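Local coordinates for protein oxidoreductase (Streptomyces globisporus, PDB 4R82) that reduces FAD with NADH and releases the FADH2 by free diffusion to the halogenase and monooxygenase of C-1027 antibiotic biosynthesis, at residues 132-138 with 150-156; 110-115 with 124-128; 128-132 with 157-163. All coordinates share one frame; numbering follows the deposited sequence.

In the fold
All three contacts fall within the flavin reductase like domain. Along the chain contact 2 comes first, closing the two-stranded sheet 115-117/124-126, and its second segment runs into contact 3 at Gly-128. Contact 1 is nested inside the loop that contact 3 closes: both belong to the hairpin of strands 131-143 and 146-158, share His-132 and have centres about 16 Å apart. Centre to centre, contact 2 lies about 19 Å from contact 1 and about 14 Å from contact 3, and His-132 NE2 ties it to the hairpin through a probable hydrogen bond of 2.7 Å to Ile-126 O. Strand 146-158 also pairs with the second subunit, so contacts 1 and 3 take part in the homodimer interface.

Contact 1: residues 132-138 with 150-156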
# COMPACT_ATOMS: atom_id res chain seq x y z
N HIS A 132 0.71 -3.70 -16.05
CA HIS A 132 0.30 -2.33 -16.40
C HIS A 132 -1.17 -2.19 -16.07
O HIS A 132 -1.97 -3.07 -16.41
CB HIS A 132 0.46 -2.09 -17.91
CG HIS A 132 1.88 -2.11 -18.40
ND1 HIS A 132 2.21 -2.47 -19.68
CD2 HIS A 132 3.04 -1.79 -17.78
CE1 HIS A 132 3.52 -2.39 -19.84
NE2 HIS A 132 4.05 -1.98 -18.70
N LEU A 133 -1.55 -1.08 -15.45
CA LEU A 133 -2.96 -0.78 -15.21
C LEU A 133 -3.22 0.60 -15.76
O LEU A 133 -2.46 1.52 -15.49
CB LEU A 133 -3.29 -0.78 -13.71
CG LEU A 133 -3.08 -2.06 -12.89
CD1 LEU A 133 -1.65 -2.15 -12.37
CD2 LEU A 133 -4.09 -2.14 -11.74
N GLU A 134 -4.27 0.75 -16.55
CA GLU A 134 -4.67 2.07 -17.01
C GLU A 134 -5.97 2.43 -16.32
O GLU A 134 -6.93 1.64 -16.32
CB GLU A 134 -4.80 2.08 -18.54
CG GLU A 134 -3.44 1.87 -19.22
CD GLU A 134 -3.54 1.77 -20.72
OE1 GLU A 134 -3.65 2.83 -21.37
OE2 GLU A 134 -3.49 0.64 -21.25
N CYS A 135 -6.01 3.62 -15.73
CA CYS A 135 -7.06 3.97 -14.80
C CYS A 135 -7.68 5.30 -15.13
O CYS A 135 -6.99 6.22 -15.55
CB CYS A 135 -6.49 4.08 -13.39
SG CYS A 135 -5.64 2.58 -12.85
N ALA A 136 -8.99 5.42 -14.90
CA ALA A 136 -9.68 6.68 -15.07
C ALA A 136 -9.80 7.33 -13.71
O ALA A 136 -10.22 6.68 -12.75
CB ALA A 136 -11.06 6.45 -15.66
N ILE A 137 -9.45 8.61 -13.60
CA ILE A 137 -9.54 9.28 -12.32
C ILE A 137 -11.01 9.44 -11.93
O ILE A 137 -11.83 9.96 -12.69
CB ILE A 137 -8.82 10.63 -12.34
CG1 ILE A 137 -7.31 10.37 -12.45
CG2 ILE A 137 -9.11 11.38 -11.06
CD1 ILE A 137 -6.49 11.58 -12.74
N HIS A 138 -11.33 8.95 -10.73
CA HIS A 138 -12.70 8.96 -10.28
C HIS A 138 -12.93 9.95 -9.15
O HIS A 138 -13.92 10.69 -9.17
CB HIS A 138 -13.16 7.55 -9.89
CG HIS A 138 -13.95 6.87 -10.96
ND1 HIS A 138 -13.71 7.06 -12.30
CD2 HIS A 138 -14.98 5.99 -10.88
CE1 HIS A 138 -14.55 6.33 -13.01
NE2 HIS A 138 -15.33 5.67 -12.17
N LEU A 150 -8.12 8.41 -6.58
CA LEU A 150 -8.81 7.13 -6.70
C LEU A 150 -9.14 6.94 -8.17
O LEU A 150 -9.81 7.78 -8.78
CB LEU A 150 -10.10 7.17 -5.87
CG LEU A 150 -10.93 5.90 -5.74
CD1 LEU A 150 -10.18 4.84 -4.96
CD2 LEU A 150 -12.27 6.20 -5.07
N GLY A 151 -8.65 5.84 -8.75
CA GLY A 151 -8.89 5.58 -10.16
C GLY A 151 -9.63 4.29 -10.38
O GLY A 151 -9.46 3.34 -9.62
N GLU A 152 -10.45 4.26 -11.43
CA GLU A 152 -11.12 3.03 -11.82
C GLU A 152 -10.28 2.35 -12.90
O GLU A 152 -9.87 2.99 -13.87
CB GLU A 152 -12.54 3.30 -12.32
CG GLU A 152 -13.25 2.01 -12.77
CD GLU A 152 -14.71 2.21 -13.09
OE1 GLU A 152 -15.25 3.29 -12.79
OE2 GLU A 152 -15.32 1.26 -13.63
N VAL A 153 -10.01 1.05 -12.72
CA VAL A 153 -9.18 0.30 -13.65
C VAL A 153 -9.97 0.07 -14.94
O VAL A 153 -11.04 -0.55 -14.91
CB VAL A 153 -8.77 -1.06 -13.06
CG1 VAL A 153 -7.90 -1.83 -14.05
CG2 VAL A 153 -8.03 -0.86 -11.73
N ILE A 154 -9.44 0.60 -16.05
CA ILE A 154 -10.10 0.47 -17.35
C ILE A 154 -9.58 -0.77 -18.07
O ILE A 154 -10.35 -1.52 -18.69
CB ILE A 154 -9.82 1.69 -18.25
CG1 ILE A 154 -10.27 2.97 -17.55
CG2 ILE A 154 -10.51 1.53 -19.61
CD1 ILE A 154 -11.66 2.89 -16.98
N THR A 155 -8.28 -0.98 -17.99
CA THR A 155 -7.71 -2.18 -18.56
C THR A 155 -6.44 -2.50 -17.80
O THR A 155 -5.88 -1.64 -17.13
CB THR A 155 -7.41 -2.04 -20.07
OG1 THR A 155 -7.06 -3.32 -20.62
CG2 THR A 155 -6.27 -1.08 -20.29
N ALA A 156 -6.01 -3.75 -17.87
CA ALA A 156 -4.75 -4.12 -17.26
C ALA A 156 -4.15 -5.27 -18.03
O ALA A 156 -4.89 -6.03 -18.68
CB ALA A 156 -4.93 -4.46 -15.79
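With its CG anti to the carbonyl carbon (chi1 -66°) and an extended chain beyond, Glu-134 runs beside Thr-155, pointing the same way; Thr-155 has OG1 anti to its backbone N (chi1 -170°), which turns CG2 to the glutamate, 3.4 Å from Glu-134 OE2. The two belong to a beta hairpin, strands 131-143 and 146-158, adjacent in the middle of the main antiparallel sheet of the domain, and here the pairing is interrupted by a classic beta bulge. The evidence is that Ile-154 and Thr-155 both face Glu-134: Ile-154 N bonds to Glu-134 O at 2.7 Å, whereas Thr-155 N reaches the same oxygen only weakly, at 3.4 Å. Regular pairing resumes with the non-hydrogen-bonded pair Cys-135/Val-153, followed by Ala-136 and Glu-152, joined by two reciprocal backbone bonds. On the side of Leu-133, Cys-135 and Val-153 the contact is apolar: Leu-133 CD2 meets Val-153 CG2 at 4.1 Å, and Leu-133 CG lies near the methyl of Ala-156. Strand 61-67 adds Val-62 against Cys-135 and Val-153. On the other side, Ala-136 CB touches Ile-154 CD1 at 3.8 Å in one of the two conformers of Ile-154. Ala-156 also pairs with a strand of the second subunit, extending the sheet across the dimer. At the opposite end His-138 has two conformers; in one of them its ring lies against Glu-152 CB, a placing that remains doubtful. The Glu-134 carboxylate is better defined: it is buried, yet its OE1 accepts hydrogen bonds from the backbone N of both Glu-120 and Ser-121, which should help stabilise a negative charge there.

Contact 2: residues 110-115 with 124-128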
# COMPACT_ATOMS: atom_id res chain seq x y z
N PHE A 110 11.63 9.94 -20.79
CA PHE A 110 11.39 8.55 -21.18
C PHE A 110 12.40 7.96 -22.18
O PHE A 110 12.24 6.81 -22.62
CB PHE A 110 9.98 8.40 -21.76
CG PHE A 110 8.89 8.55 -20.74
CD1 PHE A 110 8.46 7.45 -20.00
CD2 PHE A 110 8.28 9.78 -20.52
CE1 PHE A 110 7.45 7.57 -19.06
CE2 PHE A 110 7.26 9.91 -19.58
CZ PHE A 110 6.85 8.81 -18.85
N ASP A 111 13.44 8.71 -22.55
CA ASP A 111 14.40 8.19 -23.53
C ASP A 111 15.45 7.24 -22.93
O ASP A 111 16.28 6.68 -23.65
CB ASP A 111 15.05 9.31 -24.35
CG ASP A 111 15.70 10.37 -23.48
OD1 ASP A 111 16.09 10.06 -22.34
OD2 ASP A 111 15.83 11.52 -23.96
N THR A 112 15.39 7.06 -21.61
CA THR A 112 16.29 6.16 -20.89
C THR A 112 15.68 4.76 -20.79
O THR A 112 16.39 3.75 -20.69
CB THR A 112 16.59 6.73 -19.48
OG1 THR A 112 17.69 7.65 -19.57
CG2 THR A 112 16.95 5.63 -18.47
N VAL A 113 14.36 4.72 -20.85
CA VAL A 113 13.62 3.50 -20.59
C VAL A 113 12.90 3.02 -21.86
O VAL A 113 12.60 3.81 -22.75
CB VAL A 113 12.61 3.74 -19.44
CG1 VAL A 113 11.55 4.75 -19.86
CG2 VAL A 113 11.96 2.45 -18.99
N ASP A 114 12.66 1.71 -21.95
CA ASP A 114 11.80 1.18 -22.99
C ASP A 114 10.36 1.32 -22.51
O ASP A 114 10.06 1.07 -21.33
CB ASP A 114 12.14 -0.29 -23.27
CG ASP A 114 13.30 -0.44 -24.23
OD1 ASP A 114 13.94 0.58 -24.56
OD2 ASP A 114 13.56 -1.59 -24.67
N TRP A 115 9.47 1.76 -23.40
CA TRP A 115 8.07 1.92 -23.03
C TRP A 115 7.17 1.62 -24.22
O TRP A 115 7.62 1.63 -25.37
CB TRP A 115 7.80 3.33 -22.49
CG TRP A 115 8.19 4.42 -23.43
CD1 TRP A 115 9.42 5.01 -23.54
CD2 TRP A 115 7.35 5.07 -24.40
NE1 TRP A 115 9.40 5.98 -24.52
CE2 TRP A 115 8.14 6.03 -25.07
CE3 TRP A 115 6.01 4.93 -24.77
CZ2 TRP A 115 7.64 6.85 -26.08
CZ3 TRP A 115 5.51 5.74 -25.78
CH2 TRP A 115 6.32 6.68 -26.42
N PRO A 124 2.81 6.54 -21.41
CA PRO A 124 3.84 5.52 -21.62
C PRO A 124 3.77 4.45 -20.54
O PRO A 124 3.68 4.78 -19.35
CB PRO A 124 5.15 6.31 -21.52
CG PRO A 124 4.77 7.73 -21.84
CD PRO A 124 3.40 7.89 -21.24
N LEU A 125 3.80 3.18 -20.93
CA LEU A 125 3.77 2.10 -19.95
C LEU A 125 5.18 1.51 -19.93
O LEU A 125 5.77 1.30 -20.98
CB LEU A 125 2.78 1.02 -20.40
CG LEU A 125 1.37 1.53 -20.70
CD1 LEU A 125 0.50 0.41 -21.24
CD2 LEU A 125 0.78 2.08 -19.45
N ILE A 126 5.74 1.28 -18.74
CA ILE A 126 7.14 0.90 -18.65
C ILE A 126 7.34 -0.57 -19.06
O ILE A 126 6.74 -1.47 -18.48
CB ILE A 126 7.71 1.12 -17.24
CG1 ILE A 126 7.41 2.55 -16.75
CG2 ILE A 126 9.21 0.86 -17.22
CD1 ILE A 126 7.88 3.64 -17.68
N ALA A 127 8.19 -0.80 -20.07
CA ALA A 127 8.44 -2.16 -20.54
C ALA A 127 9.14 -2.94 -19.45
O ALA A 127 9.90 -2.37 -18.66
CB ALA A 127 9.28 -2.13 -21.82
N GLY A 128 8.89 -4.25 -19.39
CA GLY A 128 9.54 -5.08 -18.39
C GLY A 128 8.81 -5.16 -17.07
O GLY A 128 9.24 -5.89 -16.17
O HOH W 1 12.08 -0.74 -19.50
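Phe-110 presents one face of its ring to Pro-124, whose CG stands over the centre at 3.8 Å from the centroid and 13° off the normal, a CH-pi contact; Pro-124 CB touches Phe-110 CE1 at 3.6 Å. The same proline carbon is shared with Trp-115, lying 3.6 Å from its CE3 and offset toward the rim of the indole, so that CB touches both aromatic side chains, which meet the pyrrolidine from different directions. The Trp-115 side chain takes the position between backbone N and carbonyl carbon (chi1 56°), which brings the indole to the proline. Trp-115 and Ile-126 form a non-hydrogen-bonded antiparallel pair in the two-stranded sheet 115-117/124-126, and just beyond it Ala-127 N donates to Asp-114 O at 2.9 Å. A water bridges this end, donating to both Asp-114 O and Ala-127 O. Deeper, Ile-126 crosses Val-113 at about a right angle, their CG2 methyls 3.6 Å apart, and its CD1 reaches the edge of the Phe-110 ring. Phe-98 also packs against Phe-110, Val-113 and Ile-126, while Ser-85 OG hydrogen-bonds to Ile-126 N.

Contact 3: residues 128-132 with 157-163; sequences GAVAH and TRWPARE
Trp-159 turns the edge of its six-membered ring to the face of His-132, a T-shaped pair with planes at 72° and centroids 5.0 Å apart, where the base of the 131-143/146-158 hairpin opens into loops. This is the close-packed part. His-132 and Thr-157 are a hydrogen-bonded antiparallel pair with two reciprocal backbone bonds, and Trp-159 N donates to Val-130 O at 2.9 Å. Val-130 CG1 lies 3.6 Å from Arg-162 O, and CG2 packs on the backbone of Glu-163. Thr-157 and Arg-158 pair with a strand of the second subunit, where Asp-29 and Glu-13 of that chain take the Arg-158 guanidinium in salt bridges.

The water-lined side lies along Arg-162, the last residue of a type I turn starting at Trp-159. Its chain, extended from CG to NE, carries the guanidinium between the Trp-159 indole on one face and Gly-128 CA on the other. Water links it to the loop: one molecule accepts from both Gly-128 N and Arg-162 NH1, while another accepts weakly from Gly-128 N and Arg-162 NH2. The direct grip is a hydrogen bond from Arg-162 NH2 to Ala-129 O, 2.8 Å long, the oxygen 7° out of the guanidinium plane.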
# COMPACT_ATOMS: atom_id res chain seq x y z
N GLY A 128 8.89 -4.25 -19.39
CA GLY A 128 9.54 -5.08 -18.39
C GLY A 128 8.81 -5.16 -17.07
O GLY A 128 9.24 -5.89 -16.17
N ALA A 129 7.71 -4.43 -16.94
CA ALA A 129 6.93 -4.38 -15.71
C ALA A 129 6.19 -5.69 -15.44
O ALA A 129 5.89 -6.45 -16.36
CB ALA A 129 5.94 -3.22 -15.78
N VAL A 130 5.86 -5.93 -14.17
CA VAL A 130 5.07 -7.10 -13.80
C VAL A 130 3.66 -6.93 -14.36
O VAL A 130 3.03 -7.89 -14.83
CB VAL A 130 5.00 -7.26 -12.26
CG1 VAL A 130 4.30 -8.55 -11.90
CG2 VAL A 130 6.40 -7.28 -11.69
N ALA A 131 3.17 -5.69 -14.32
CA ALA A 131 1.82 -5.40 -14.78
C ALA A 131 1.67 -3.96 -15.17
O ALA A 131 2.40 -3.09 -14.66
CB ALA A 131 0.82 -5.74 -13.71
N HIS A 132 0.71 -3.70 -16.05
CA HIS A 132 0.30 -2.33 -16.40
C HIS A 132 -1.17 -2.19 -16.07
O HIS A 132 -1.97 -3.07 -16.41
CB HIS A 132 0.46 -2.09 -17.91
CG HIS A 132 1.88 -2.11 -18.40
ND1 HIS A 132 2.21 -2.47 -19.68
CD2 HIS A 132 3.04 -1.79 -17.78
CE1 HIS A 132 3.52 -2.39 -19.84
NE2 HIS A 132 4.05 -1.98 -18.70
N THR A 157 -2.83 -5.39 -17.98
CA THR A 157 -2.13 -6.49 -18.63
C THR A 157 -1.07 -6.95 -17.65
O THR A 157 -0.50 -6.12 -16.94
CB THR A 157 -1.47 -6.06 -19.94
OG1 THR A 157 -2.48 -5.73 -20.91
CG2 THR A 157 -0.61 -7.18 -20.51
N ARG A 158 -0.81 -8.25 -17.59
CA ARG A 158 0.21 -8.75 -16.67
C ARG A 158 1.10 -9.80 -17.33
O ARG A 158 0.70 -10.43 -18.30
CB ARG A 158 -0.43 -9.27 -15.38
CG ARG A 158 -1.33 -10.48 -15.57
CD ARG A 158 -2.08 -10.82 -14.27
NE ARG A 158 -1.17 -11.26 -13.22
CZ ARG A 158 -0.85 -12.53 -12.98
NH1 ARG A 158 -1.36 -13.51 -13.72
NH2 ARG A 158 -0.00 -12.82 -12.00
N TRP A 159 2.30 -9.95 -16.79
CA TRP A 159 3.28 -10.92 -17.27
C TRP A 159 3.56 -11.86 -16.12
O TRP A 159 4.36 -11.56 -15.23
CB TRP A 159 4.57 -10.21 -17.72
CG TRP A 159 4.40 -9.50 -19.04
CD1 TRP A 159 4.77 -9.97 -20.27
CD2 TRP A 159 3.78 -8.23 -19.26
NE1 TRP A 159 4.43 -9.06 -21.24
CE2 TRP A 159 3.82 -7.98 -20.65
CE3 TRP A 159 3.20 -7.27 -18.42
CZ2 TRP A 159 3.30 -6.81 -21.22
CZ3 TRP A 159 2.67 -6.11 -18.99
CH2 TRP A 159 2.73 -5.89 -20.38
N PRO A 160 2.87 -13.00 -16.11
CA PRO A 160 2.92 -13.90 -14.95
C PRO A 160 4.31 -14.38 -14.56
O PRO A 160 4.53 -14.70 -13.39
CB PRO A 160 2.06 -15.09 -15.40
CG PRO A 160 1.11 -14.49 -16.39
CD PRO A 160 1.89 -13.44 -17.12
N ALA A 161 5.25 -14.43 -15.50
CA ALA A 161 6.58 -14.95 -15.18
C ALA A 161 7.38 -13.96 -14.34
O ALA A 161 8.37 -14.35 -13.69
CB ALA A 161 7.33 -15.31 -16.45
N ARG A 162 6.95 -12.71 -14.34
CA ARG A 162 7.68 -11.64 -13.64
C ARG A 162 7.23 -11.47 -12.19
O ARG A 162 6.07 -11.74 -11.85
CB ARG A 162 7.52 -10.30 -14.38
CG ARG A 162 8.13 -10.31 -15.78
CD ARG A 162 7.82 -9.02 -16.54
NE ARG A 162 8.39 -9.09 -17.89
CZ ARG A 162 8.07 -8.29 -18.90
NH1 ARG A 162 8.67 -8.43 -20.08
NH2 ARG A 162 7.15 -7.34 -18.75
N GLU A 163 8.14 -10.99 -11.35
CA GLU A 163 7.86 -10.78 -9.94
C GLU A 163 8.32 -9.38 -9.56
O GLU A 163 9.35 -8.91 -10.05
CB GLU A 163 8.65 -11.83 -9.16
CG GLU A 163 8.42 -11.87 -7.68
CD GLU A 163 8.80 -13.23 -7.11
OE1 GLU A 163 7.91 -14.10 -7.05
OE2 GLU A 163 9.98 -13.42 -6.77
O HOH W 2 5.76 -4.81 -19.50
O HOH W 3 7.75 -6.03 -21.57